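Local coordinates for cell division control protein 45 cdc45 putative (Entamoeba histolytica, PDB 6CC2), which probably acts in eukaryotic DNA replication as the Cdc45 component of the CMG helicase, working with the MCM2-7 ring and GINS, at residues T32-V37 against I206-Q211; W202-I206 against I352-A358; L262-Y268 against A306-K311; M299-Q305 against M317-F321. One frame throughout, in Å; residues are numbered along the deposited sequence.

Interaction 1: residues T32-V37 against I206-Q211; sequences TVDAIV and IGVCDQ
Two carboxylates, those of Asp210 and Asp34, carry the polar side of this buried contact. Over one face of the Asp210 carboxylate sits Val33, its CB 3.5 Å from Asp210 CG. From that same side Asp34 N donates to Asp210 OD2 at 3.0 Å (N-H...O 159°), meeting it 47° above the carboxylate plane. The other oxygen, Asp210 OD1, receives a 2.6 Å bond from water 1, which in turn accepts from Val33 N. Asp210 thus grips the first turn of helix 33-48 both directly and through water, reaching it with CG anti to its backbone N. The Asp34 carboxylate lies against the other helix, OD1 3.5 Å from Gly207 CA and OD2 beside the Gln211 chain, whose amide plane is turned well away from it. Its oxygens are held by Ser181 OG, Val182 N and Gly183 N at the start of helix 182-192, while Gln211 NE2 binds Ser179 O. Gly207 has no side chain, which lets its CA come within 4.1 Å of Asp34 CA. Val33 CG1 meets Ile206 CG2 at 3.6 Å, an apolar contact. Val37 CG2 lies on the Gly207 backbone, 3.8 Å from its N. Thr32 OG1 caps helix 33-48 by accepting from Ala35 N, and Asp84 holds the same hydroxyl. The helix after strand 24-29 of the parallel sheet and helix 199-213 pack nearly antiparallel (162°), with Gly207 where the backbones come nearest, an arrangement consistent with the RecJ-like DHH fold of Cdc45 proteins.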
# COMPACT_ATOMS: atom_id res chain seq x y z
N THR A 32 3.82 2.87 3.83
CA THR A 32 3.43 2.60 2.44
C THR A 32 4.69 2.51 1.59
O THR A 32 5.71 3.10 1.92
CB THR A 32 2.51 3.71 1.87
OG1 THR A 32 3.23 4.89 1.61
CG2 THR A 32 1.34 4.01 2.85
N VAL A 33 4.60 1.76 0.50
CA VAL A 33 5.75 1.67 -0.40
C VAL A 33 6.05 3.03 -1.00
O VAL A 33 7.22 3.40 -1.19
CB VAL A 33 5.47 0.62 -1.50
CG1 VAL A 33 6.60 0.65 -2.54
CG2 VAL A 33 5.34 -0.77 -0.89
N ASP A 34 5.00 3.80 -1.33
CA ASP A 34 5.19 5.17 -1.83
C ASP A 34 6.00 6.01 -0.86
O ASP A 34 6.88 6.79 -1.26
CB ASP A 34 3.81 5.79 -2.08
CG ASP A 34 3.85 7.04 -2.95
OD1 ASP A 34 4.81 7.27 -3.72
OD2 ASP A 34 2.85 7.79 -2.87
N ALA A 35 5.74 5.88 0.43
CA ALA A 35 6.51 6.62 1.42
C ALA A 35 7.97 6.20 1.41
O ALA A 35 8.85 7.06 1.52
CB ALA A 35 5.91 6.43 2.82
N ILE A 36 8.26 4.91 1.25
CA ILE A 36 9.66 4.47 1.16
C ILE A 36 10.32 5.08 -0.07
O ILE A 36 11.48 5.52 -0.03
CB ILE A 36 9.77 2.94 1.15
CG1 ILE A 36 9.11 2.34 2.41
CG2 ILE A 36 11.26 2.51 1.10
CD1 ILE A 36 9.24 0.82 2.50
N VAL A 37 9.59 5.09 -1.19
CA VAL A 37 10.11 5.71 -2.41
C VAL A 37 10.48 7.17 -2.16
O VAL A 37 11.53 7.65 -2.59
CB VAL A 37 9.08 5.59 -3.55
CG1 VAL A 37 9.42 6.51 -4.71
CG2 VAL A 37 8.95 4.12 -3.99
N ILE A 206 7.44 2.77 -9.04
CA ILE A 206 7.03 1.86 -7.99
C ILE A 206 6.05 2.54 -7.05
O ILE A 206 5.06 1.94 -6.61
CB ILE A 206 8.26 1.31 -7.23
CG1 ILE A 206 9.05 0.42 -8.19
CG2 ILE A 206 7.84 0.57 -5.95
CD1 ILE A 206 10.38 -0.02 -7.68
N GLY A 207 6.32 3.81 -6.73
CA GLY A 207 5.43 4.55 -5.83
C GLY A 207 4.02 4.72 -6.37
O GLY A 207 3.05 4.52 -5.64
N VAL A 208 3.88 5.07 -7.65
CA VAL A 208 2.55 5.25 -8.19
C VAL A 208 1.87 3.90 -8.43
O VAL A 208 0.66 3.79 -8.29
CB VAL A 208 2.57 6.11 -9.46
CG1 VAL A 208 3.19 5.39 -10.63
CG2 VAL A 208 1.13 6.55 -9.81
N CYS A 209 2.64 2.86 -8.77
CA CYS A 209 2.07 1.53 -8.81
C CYS A 209 1.52 1.13 -7.43
O CYS A 209 0.46 0.51 -7.34
CB CYS A 209 3.12 0.51 -9.25
SG CYS A 209 3.52 0.61 -10.99
N ASP A 210 2.25 1.47 -6.36
CA ASP A 210 1.76 1.21 -5.00
C ASP A 210 0.41 1.90 -4.77
O ASP A 210 -0.53 1.30 -4.22
CB ASP A 210 2.79 1.68 -3.97
CG ASP A 210 2.29 1.52 -2.54
OD1 ASP A 210 1.84 0.41 -2.18
OD2 ASP A 210 2.36 2.52 -1.75
N GLN A 211 0.30 3.17 -5.17
CA GLN A 211 -0.99 3.86 -5.02
C GLN A 211 -2.11 3.11 -5.74
O GLN A 211 -3.23 2.99 -5.23
CB GLN A 211 -0.92 5.27 -5.58
CG GLN A 211 -0.18 6.26 -4.72
CD GLN A 211 -0.36 7.66 -5.28
OE1 GLN A 211 -0.08 7.91 -6.45
NE2 GLN A 211 -0.89 8.56 -4.45
O HOH W 1 1.98 0.17 0.40

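Interaction 2: residues W202-I206 against I352-A358; sequences WYAAI and ISAFDAA
Ala354 and Ala205 meet methyl to methyl at the tight part of this contact, CB to CB 3.7 Å, with the Ala354 methyl also set against Ile206 N. Trp202 closes in beside them. With its CG anti to the backbone N (chi1 171°), the indole reaches along to the start of helix 354-364, where CZ3 approaches Ala354 N to 3.5 Å and CH2 lies 3.6 Å from Ser353 O. Ile352 O, buried by the same CH2, has no hydrogen-bonding partner in the model. Ile206 CD1 is wedged between neighbours: it sits over the rim of one Trp202 face, 3.6 Å above the ring plane, and touches Ala357 CB at 3.7 Å. The extended end of Ile206 (chi2 171°) puts it there. Ala358 CB packs on Ile206 O at 3.8 Å. The helix that receives these side chains opens with a capping box, Asp356 N giving a bond to Ser353 OG and Ser353 N giving one back to Asp356 OD2. That oxygen also takes a salt bridge from Arg263, so the capping carboxylate is tied to a second part of the chain. The two helices cross at 67° with their segment axes 9.0 Å apart, alanine methyls facing the other helix. The fit is looser at Ile352, whose CG2 is 4.2 Å from Trp202 CH2. Nothing here opens to solvent: Phe342 of strand 338-344 touches both Trp202 and Ala205.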
# COMPACT_ATOMS: atom_id res chain seq x y z
N TRP A 202 12.41 4.88 -11.89
CA TRP A 202 12.06 3.53 -11.44
C TRP A 202 11.40 3.57 -10.07
O TRP A 202 10.34 2.98 -9.85
CB TRP A 202 13.32 2.68 -11.41
CG TRP A 202 13.21 1.32 -10.78
CD1 TRP A 202 13.96 0.85 -9.74
CD2 TRP A 202 12.35 0.25 -11.17
NE1 TRP A 202 13.65 -0.45 -9.48
CE2 TRP A 202 12.65 -0.85 -10.33
CE3 TRP A 202 11.39 0.09 -12.18
CZ2 TRP A 202 11.99 -2.07 -10.45
CZ3 TRP A 202 10.73 -1.12 -12.28
CH2 TRP A 202 11.03 -2.19 -11.43
N TYR A 203 12.03 4.28 -9.12
CA TYR A 203 11.44 4.39 -7.78
C TYR A 203 10.09 5.08 -7.86
O TYR A 203 9.11 4.62 -7.28
CB TYR A 203 12.41 5.14 -6.87
CG TYR A 203 13.78 4.48 -6.78
CD1 TYR A 203 13.93 3.11 -6.85
CD2 TYR A 203 14.93 5.25 -6.63
CE1 TYR A 203 15.18 2.51 -6.79
CE2 TYR A 203 16.19 4.67 -6.56
CZ TYR A 203 16.30 3.29 -6.64
OH TYR A 203 17.52 2.67 -6.58
N ALA A 204 10.01 6.19 -8.59
CA ALA A 204 8.73 6.89 -8.70
C ALA A 204 7.67 6.01 -9.33
O ALA A 204 6.48 6.07 -8.95
CB ALA A 204 8.90 8.19 -9.51
N ALA A 205 8.04 5.21 -10.34
CA ALA A 205 7.08 4.29 -10.93
C ALA A 205 6.55 3.30 -9.90
O ALA A 205 5.34 3.03 -9.85
CB ALA A 205 7.72 3.54 -12.11
N ILE A 206 7.44 2.77 -9.04
CA ILE A 206 7.03 1.86 -7.99
C ILE A 206 6.05 2.54 -7.05
O ILE A 206 5.06 1.94 -6.61
CB ILE A 206 8.26 1.31 -7.23
CG1 ILE A 206 9.05 0.42 -8.19
CG2 ILE A 206 7.84 0.57 -5.95
CD1 ILE A 206 10.38 -0.02 -7.68
N ILE A 352 10.88 -7.71 -14.60
CA ILE A 352 10.38 -7.10 -13.37
C ILE A 352 9.83 -5.72 -13.70
O ILE A 352 10.60 -4.78 -13.98
CB ILE A 352 11.48 -7.02 -12.30
CG1 ILE A 352 12.01 -8.42 -11.96
CG2 ILE A 352 10.91 -6.35 -11.06
CD1 ILE A 352 13.12 -8.44 -10.91
N SER A 353 8.51 -5.57 -13.62
CA SER A 353 7.86 -4.28 -13.77
C SER A 353 7.76 -3.57 -12.42
O SER A 353 7.96 -4.16 -11.35
CB SER A 353 6.48 -4.44 -14.37
OG SER A 353 5.60 -4.89 -13.35
N ALA A 354 7.39 -2.29 -12.47
CA ALA A 354 7.17 -1.53 -11.25
C ALA A 354 5.98 -2.05 -10.47
O ALA A 354 5.93 -1.86 -9.25
CB ALA A 354 7.03 -0.05 -11.57
N PHE A 355 5.01 -2.72 -11.14
CA PHE A 355 3.95 -3.38 -10.39
C PHE A 355 4.48 -4.59 -9.64
O PHE A 355 4.15 -4.80 -8.47
CB PHE A 355 2.82 -3.81 -11.32
CG PHE A 355 1.85 -2.72 -11.66
CD1 PHE A 355 1.12 -2.10 -10.66
CD2 PHE A 355 1.66 -2.33 -12.95
CE1 PHE A 355 0.21 -1.11 -10.97
CE2 PHE A 355 0.73 -1.35 -13.27
CZ PHE A 355 0.03 -0.74 -12.27
N ASP A 356 5.32 -5.40 -10.31
CA ASP A 356 5.92 -6.55 -9.65
C ASP A 356 6.69 -6.10 -8.42
O ASP A 356 6.60 -6.70 -7.34
CB ASP A 356 6.86 -7.31 -10.57
CG ASP A 356 6.18 -7.88 -11.81
OD1 ASP A 356 5.00 -8.28 -11.74
OD2 ASP A 356 6.88 -7.92 -12.88
N ALA A 357 7.51 -5.06 -8.60
CA ALA A 357 8.33 -4.56 -7.51
C ALA A 357 7.48 -3.99 -6.38
O ALA A 357 7.80 -4.20 -5.19
CB ALA A 357 9.29 -3.50 -8.04
N ALA A 358 6.40 -3.25 -6.72
CA ALA A 358 5.53 -2.75 -5.67
C ALA A 358 4.85 -3.88 -4.89
O ALA A 358 4.69 -3.81 -3.66
CB ALA A 358 4.51 -1.79 -6.26

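Interaction 3: residues L262-Y268 against A306-K311; sequences LRHWTLY and AQQSYK. With EDO (1,2-ethanediol), chain K.
Tyr310 and Trp265 form one of two direct backbone hydrogen bonds: Tyr310 N reaches Trp265 O at 2.9 Å. In the second, Tyr268 N donates to Ala306 O at 2.9 Å. Water extends this pairing. Water 2 joins Arg263 O, Trp265 O and Ser309 OG, water 4 bridges Leu267 N and Gln308 O, and water 3 links His264 ND1 with Lys311 NZ. The two tyrosine rings supply the apolar and amide contacts. Leu262 stands over the centre of the Tyr310 ring, its CG 3.8 Å from the centroid in a CH-pi contact, while Leu267 CB meets the same ring at its edge. Gln307 runs beside Tyr268, pointing the same way; its CG makes a CH-pi contact and NE2 lies 3.4 Å above the ring plane, the amide turned 86° to the ring. Thr266 packs CG2 against Gln308 O at 3.3 Å, leaving OG1 to cap Asp269 N. Charged ends find partners outside the pair: the extended Lys311 chain passes Arg263 O on its way to Ser351 OG, and Arg263 binds Asp356, Asp256 and Ser351 O. Arg263 NH1 also donates to O2 of an ethanediol, probably from the crystallisation liquor, at 3.0 Å. Residues 306-311, the end of helix 303-306 and the loop after it, are thereby fixed to the start of helix 267-273, with Phe321 of helix 315-331 against Leu262, Leu267 and Tyr310, and helix 288-298 against Tyr268 and Ala306.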
# COMPACT_ATOMS: atom_id res chain seq x y z
N LEU A 262 2.22 -12.17 -12.60
CA LEU A 262 2.09 -13.20 -13.63
C LEU A 262 3.44 -13.74 -14.09
O LEU A 262 3.64 -14.95 -14.15
CB LEU A 262 1.29 -12.64 -14.80
CG LEU A 262 1.07 -13.55 -16.02
CD1 LEU A 262 0.28 -14.78 -15.62
CD2 LEU A 262 0.39 -12.81 -17.16
N ARG A 263 4.37 -12.87 -14.48
CA ARG A 263 5.64 -13.32 -15.00
C ARG A 263 6.44 -14.10 -13.98
O ARG A 263 7.33 -14.87 -14.35
CB ARG A 263 6.45 -12.13 -15.52
CG ARG A 263 5.97 -11.60 -16.86
CD ARG A 263 6.81 -10.39 -17.32
NE ARG A 263 6.64 -9.28 -16.37
CZ ARG A 263 5.59 -8.47 -16.37
NH1 ARG A 263 4.63 -8.58 -17.29
NH2 ARG A 263 5.50 -7.53 -15.45
N HIS A 264 6.14 -13.94 -12.69
CA HIS A 264 6.88 -14.58 -11.60
C HIS A 264 6.06 -15.66 -10.92
O HIS A 264 6.38 -16.11 -9.81
CB HIS A 264 7.31 -13.48 -10.63
CG HIS A 264 7.88 -12.30 -11.35
ND1 HIS A 264 9.10 -12.35 -11.99
CD2 HIS A 264 7.36 -11.09 -11.63
CE1 HIS A 264 9.31 -11.19 -12.60
NE2 HIS A 264 8.26 -10.42 -12.42
N TRP A 265 5.02 -16.13 -11.59
CA TRP A 265 4.08 -17.08 -11.01
C TRP A 265 3.66 -18.03 -12.12
O TRP A 265 4.49 -18.40 -12.98
CB TRP A 265 2.90 -16.34 -10.41
CG TRP A 265 2.18 -17.01 -9.30
CD1 TRP A 265 2.32 -18.28 -8.87
CD2 TRP A 265 1.22 -16.38 -8.43
NE1 TRP A 265 1.49 -18.51 -7.78
CE2 TRP A 265 0.80 -17.36 -7.51
CE3 TRP A 265 0.67 -15.11 -8.36
CZ2 TRP A 265 -0.14 -17.09 -6.52
CZ3 TRP A 265 -0.26 -14.85 -7.38
CH2 TRP A 265 -0.65 -15.83 -6.47
N THR A 266 2.40 -18.46 -12.09
CA THR A 266 1.78 -19.28 -13.13
C THR A 266 0.52 -18.58 -13.60
O THR A 266 -0.09 -17.81 -12.86
CB THR A 266 1.41 -20.68 -12.65
OG1 THR A 266 0.30 -20.61 -11.72
CG2 THR A 266 2.59 -21.40 -11.97
N LEU A 267 0.10 -18.87 -14.84
CA LEU A 267 -1.15 -18.29 -15.33
C LEU A 267 -2.30 -18.68 -14.43
O LEU A 267 -3.12 -17.84 -14.05
CB LEU A 267 -1.41 -18.77 -16.76
CG LEU A 267 -2.81 -18.46 -17.29
CD1 LEU A 267 -3.09 -16.97 -17.27
CD2 LEU A 267 -2.98 -19.04 -18.71
N TYR A 268 -2.37 -19.96 -14.05
CA TYR A 268 -3.48 -20.48 -13.28
C TYR A 268 -3.64 -19.73 -11.97
O TYR A 268 -4.73 -19.25 -11.64
CB TYR A 268 -3.24 -21.97 -13.02
CG TYR A 268 -4.39 -22.72 -12.40
CD1 TYR A 268 -5.38 -23.30 -13.18
CD2 TYR A 268 -4.46 -22.87 -11.03
CE1 TYR A 268 -6.42 -24.01 -12.61
CE2 TYR A 268 -5.51 -23.57 -10.44
CZ TYR A 268 -6.48 -24.13 -11.24
OH TYR A 268 -7.52 -24.83 -10.68
N ALA A 306 -1.14 -24.29 -18.04
CA ALA A 306 -1.55 -23.16 -17.23
C ALA A 306 -0.91 -23.18 -15.85
O ALA A 306 -0.76 -22.13 -15.21
CB ALA A 306 -3.08 -23.14 -17.07
N GLN A 307 -0.54 -24.37 -15.37
CA GLN A 307 -0.04 -24.52 -14.01
C GLN A 307 1.49 -24.64 -13.92
O GLN A 307 2.02 -24.78 -12.81
CB GLN A 307 -0.69 -25.73 -13.35
CG GLN A 307 -2.17 -25.54 -13.09
CD GLN A 307 -2.80 -26.75 -12.43
OE1 GLN A 307 -2.28 -27.84 -12.51
NE2 GLN A 307 -3.93 -26.53 -11.76
N GLN A 308 2.19 -24.57 -15.03
CA GLN A 308 3.64 -24.43 -14.94
C GLN A 308 4.01 -22.96 -14.91
O GLN A 308 3.18 -22.07 -15.11
CB GLN A 308 4.33 -25.14 -16.08
CG GLN A 308 4.14 -24.51 -17.44
CD GLN A 308 4.85 -25.30 -18.52
OE1 GLN A 308 4.30 -26.24 -19.09
NE2 GLN A 308 6.11 -24.94 -18.79
N SER A 309 5.28 -22.69 -14.59
CA SER A 309 5.77 -21.32 -14.55
C SER A 309 5.43 -20.59 -15.85
O SER A 309 5.60 -21.13 -16.94
CB SER A 309 7.28 -21.32 -14.32
OG SER A 309 7.87 -20.13 -14.79
N TYR A 310 4.91 -19.37 -15.72
CA TYR A 310 4.55 -18.59 -16.90
C TYR A 310 5.75 -18.38 -17.81
O TYR A 310 5.61 -18.35 -19.05
CB TYR A 310 3.96 -17.26 -16.46
CG TYR A 310 3.38 -16.43 -17.60
CD1 TYR A 310 2.13 -16.73 -18.12
CD2 TYR A 310 4.07 -15.37 -18.12
CE1 TYR A 310 1.60 -15.97 -19.14
CE2 TYR A 310 3.55 -14.60 -19.13
CZ TYR A 310 2.31 -14.92 -19.64
OH TYR A 310 1.78 -14.16 -20.67
N LYS A 311 6.95 -18.27 -17.23
CA LYS A 311 8.13 -18.06 -18.07
C LYS A 311 8.42 -19.25 -18.97
O LYS A 311 9.01 -19.08 -20.04
CB LYS A 311 9.34 -17.74 -17.20
CG LYS A 311 9.31 -16.31 -16.67
CD LYS A 311 10.54 -15.95 -15.85
CE LYS A 311 10.47 -14.49 -15.40
NZ LYS A 311 11.65 -14.09 -14.59
C1 EDO K . 1.70 -10.37 -20.18
O1 EDO K . 1.95 -10.33 -21.59
C2 EDO K . 2.96 -10.85 -19.46
O2 EDO K . 4.07 -10.02 -19.82
O HOH W 2 7.03 -17.55 -13.98
O HOH W 3 10.65 -14.68 -11.74
O HOH W 4 1.69 -20.34 -16.62

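Interaction 4: residues M299-Q305 against M317-F321; sequences MGIPLSQ and MKNKF. With EDO (1,2-ethanediol), chain L.
The Schellman motif that ends helix 288-298 packs its outgoing loop against helix 315-331, with Ile301 and Met317 at the middle of the contact. No hydrogen bond joins the two segments directly. These two side chains slide past each other in opposite directions, Ile301 CG1 lying 4.1 Å from Met317 SE. The tip of Ile301 goes deeper, CD1 touching Phe321 CB and Met317 O, each at 3.8 Å. Met317, a selenomethionine like Met299, is bent at chi2 (-57°), which swings its selenium toward Pro302 CD at 3.9 Å. Gln305 crosses Met317 at about a right angle; its OE1 comes 3.4 Å from Met317 CG and accepts a hydrogen bond from Ser314 N. Gly300 leaves the helix with positive phi (75°), and two bonds run back into its last turn, as the motif requires; Pro302 then takes the N-cap position of helix 303-306. Met299, just before Gly300, makes a Met-aromatic contact, its selenium at the edge of the Phe321 ring, 4.1 Å from Phe321 CD1, and the two side chains run side by side. Phe321 also touches Leu259. Pro302 and Lys320 are exposed. Lys320 lies along the solvent side, its chain passing the carbonyls of Met299 and Gly300, with NZ 3.6 Å from Gly300 O.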
# COMPACT_ATOMS: atom_id res chain seq x y z
N MSE A 299 -10.29 -21.41 -22.79
CA MSE A 299 -9.21 -20.72 -23.48
C MSE A 299 -8.41 -21.67 -24.37
O MSE A 299 -7.57 -21.24 -25.16
CB MSE A 299 -8.28 -20.05 -22.47
CG MSE A 299 -8.95 -18.98 -21.67
SE MSE A 299 -7.66 -17.99 -20.59
CE MSE A 299 -7.05 -19.40 -19.49
N GLY A 300 -8.70 -22.97 -24.24
CA GLY A 300 -7.96 -23.98 -24.96
C GLY A 300 -6.58 -24.25 -24.42
O GLY A 300 -5.71 -24.71 -25.16
N ILE A 301 -6.36 -23.98 -23.14
CA ILE A 301 -5.06 -24.17 -22.51
C ILE A 301 -5.16 -25.35 -21.55
O ILE A 301 -5.96 -25.31 -20.60
CB ILE A 301 -4.61 -22.91 -21.77
CG1 ILE A 301 -4.51 -21.73 -22.74
CG2 ILE A 301 -3.27 -23.14 -21.07
CD1 ILE A 301 -4.30 -20.39 -22.06
N PRO A 302 -4.37 -26.40 -21.72
CA PRO A 302 -4.40 -27.51 -20.75
C PRO A 302 -3.85 -27.07 -19.40
O PRO A 302 -3.04 -26.15 -19.28
CB PRO A 302 -3.52 -28.59 -21.40
CG PRO A 302 -2.63 -27.85 -22.33
CD PRO A 302 -3.41 -26.65 -22.82
N LEU A 303 -4.31 -27.76 -18.35
CA LEU A 303 -3.83 -27.42 -17.01
C LEU A 303 -2.32 -27.63 -16.88
O LEU A 303 -1.66 -26.92 -16.11
CB LEU A 303 -4.57 -28.24 -15.96
CG LEU A 303 -6.03 -27.87 -15.72
CD1 LEU A 303 -6.57 -28.71 -14.56
CD2 LEU A 303 -6.21 -26.39 -15.40
N SER A 304 -1.76 -28.58 -17.62
CA SER A 304 -0.31 -28.80 -17.57
C SER A 304 0.45 -27.58 -18.05
O SER A 304 1.59 -27.35 -17.64
CB SER A 304 0.06 -30.02 -18.40
OG SER A 304 -0.24 -29.79 -19.76
N GLN A 305 -0.14 -26.79 -18.95
CA GLN A 305 0.46 -25.54 -19.39
C GLN A 305 0.12 -24.39 -18.47
O GLN A 305 0.99 -23.57 -18.14
CB GLN A 305 0.01 -25.22 -20.82
CG GLN A 305 0.70 -26.07 -21.91
CD GLN A 305 2.15 -25.67 -22.16
OE1 GLN A 305 2.48 -24.48 -22.20
NE2 GLN A 305 3.02 -26.66 -22.32
N MSE A 317 0.71 -20.74 -26.04
CA MSE A 317 -0.30 -20.72 -25.00
C MSE A 317 -0.48 -19.29 -24.50
O MSE A 317 -1.59 -18.88 -24.17
CB MSE A 317 0.07 -21.64 -23.84
CG MSE A 317 0.05 -23.12 -24.18
SE MSE A 317 -1.67 -23.78 -24.88
CE MSE A 317 -1.25 -23.71 -26.79
N LYS A 318 0.61 -18.53 -24.46
CA LYS A 318 0.51 -17.13 -24.03
C LYS A 318 -0.35 -16.33 -25.01
O LYS A 318 -1.15 -15.48 -24.59
CB LYS A 318 1.90 -16.51 -23.92
CG LYS A 318 2.69 -16.99 -22.71
CD LYS A 318 4.07 -16.38 -22.68
CE LYS A 318 4.81 -16.74 -21.40
NZ LYS A 318 6.10 -17.41 -21.66
N ASN A 319 -0.19 -16.60 -26.31
CA ASN A 319 -0.98 -15.90 -27.33
C ASN A 319 -2.46 -16.24 -27.18
O ASN A 319 -3.32 -15.35 -27.29
CB ASN A 319 -0.49 -16.26 -28.73
CG ASN A 319 0.90 -15.72 -29.04
OD1 ASN A 319 1.36 -14.76 -28.44
ND2 ASN A 319 1.58 -16.35 -29.99
N LYS A 320 -2.78 -17.51 -26.92
CA LYS A 320 -4.17 -17.90 -26.69
C LYS A 320 -4.75 -17.19 -25.48
O LYS A 320 -5.88 -16.69 -25.51
CB LYS A 320 -4.29 -19.42 -26.50
CG LYS A 320 -4.33 -20.22 -27.78
CD LYS A 320 -4.33 -21.74 -27.48
CE LYS A 320 -5.40 -22.48 -28.29
NZ LYS A 320 -5.00 -23.87 -28.55
N PHE A 321 -3.99 -17.16 -24.38
CA PHE A 321 -4.45 -16.51 -23.16
C PHE A 321 -4.72 -15.03 -23.40
O PHE A 321 -5.79 -14.51 -23.04
CB PHE A 321 -3.40 -16.72 -22.07
CG PHE A 321 -3.38 -15.65 -21.01
CD1 PHE A 321 -4.42 -15.51 -20.12
CD2 PHE A 321 -2.30 -14.78 -20.92
CE1 PHE A 321 -4.39 -14.52 -19.14
CE2 PHE A 321 -2.26 -13.79 -19.95
CZ PHE A 321 -3.31 -13.66 -19.07
C1 EDO L . 8.05 -16.84 -24.36
O1 EDO L . 7.30 -17.87 -23.70
C2 EDO L . 8.42 -15.73 -23.38
O2 EDO L . 9.16 -16.27 -22.27

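How the interactions relate
Interactions 1 and 2 lie in the buried interior and share helix 199-213, with Ile206 in both; interactions 3 and 4 sit farther out, partly exposed, and alternate along the chain. Chemistry changes with depth. Interaction 1 pairs a carboxylate with a helix start, and interaction 2 is alanine and indole packing without hydrogen bonds across it. Interaction 3 relies on backbone bonds, waters and ring faces, whereas interaction 4 is mainly selenomethionine, isoleucine and phenylalanine packing, with lysine and glutamine at its margins. Interactions 2 and 3 are joined by the Arg263-Asp356 salt bridge, a probable His264-Asp356 hydrogen bond and packing of Ile352 on His264. Interactions 3 and 4 touch through Leu267 with Phe321 and Tyr268 with Leu303.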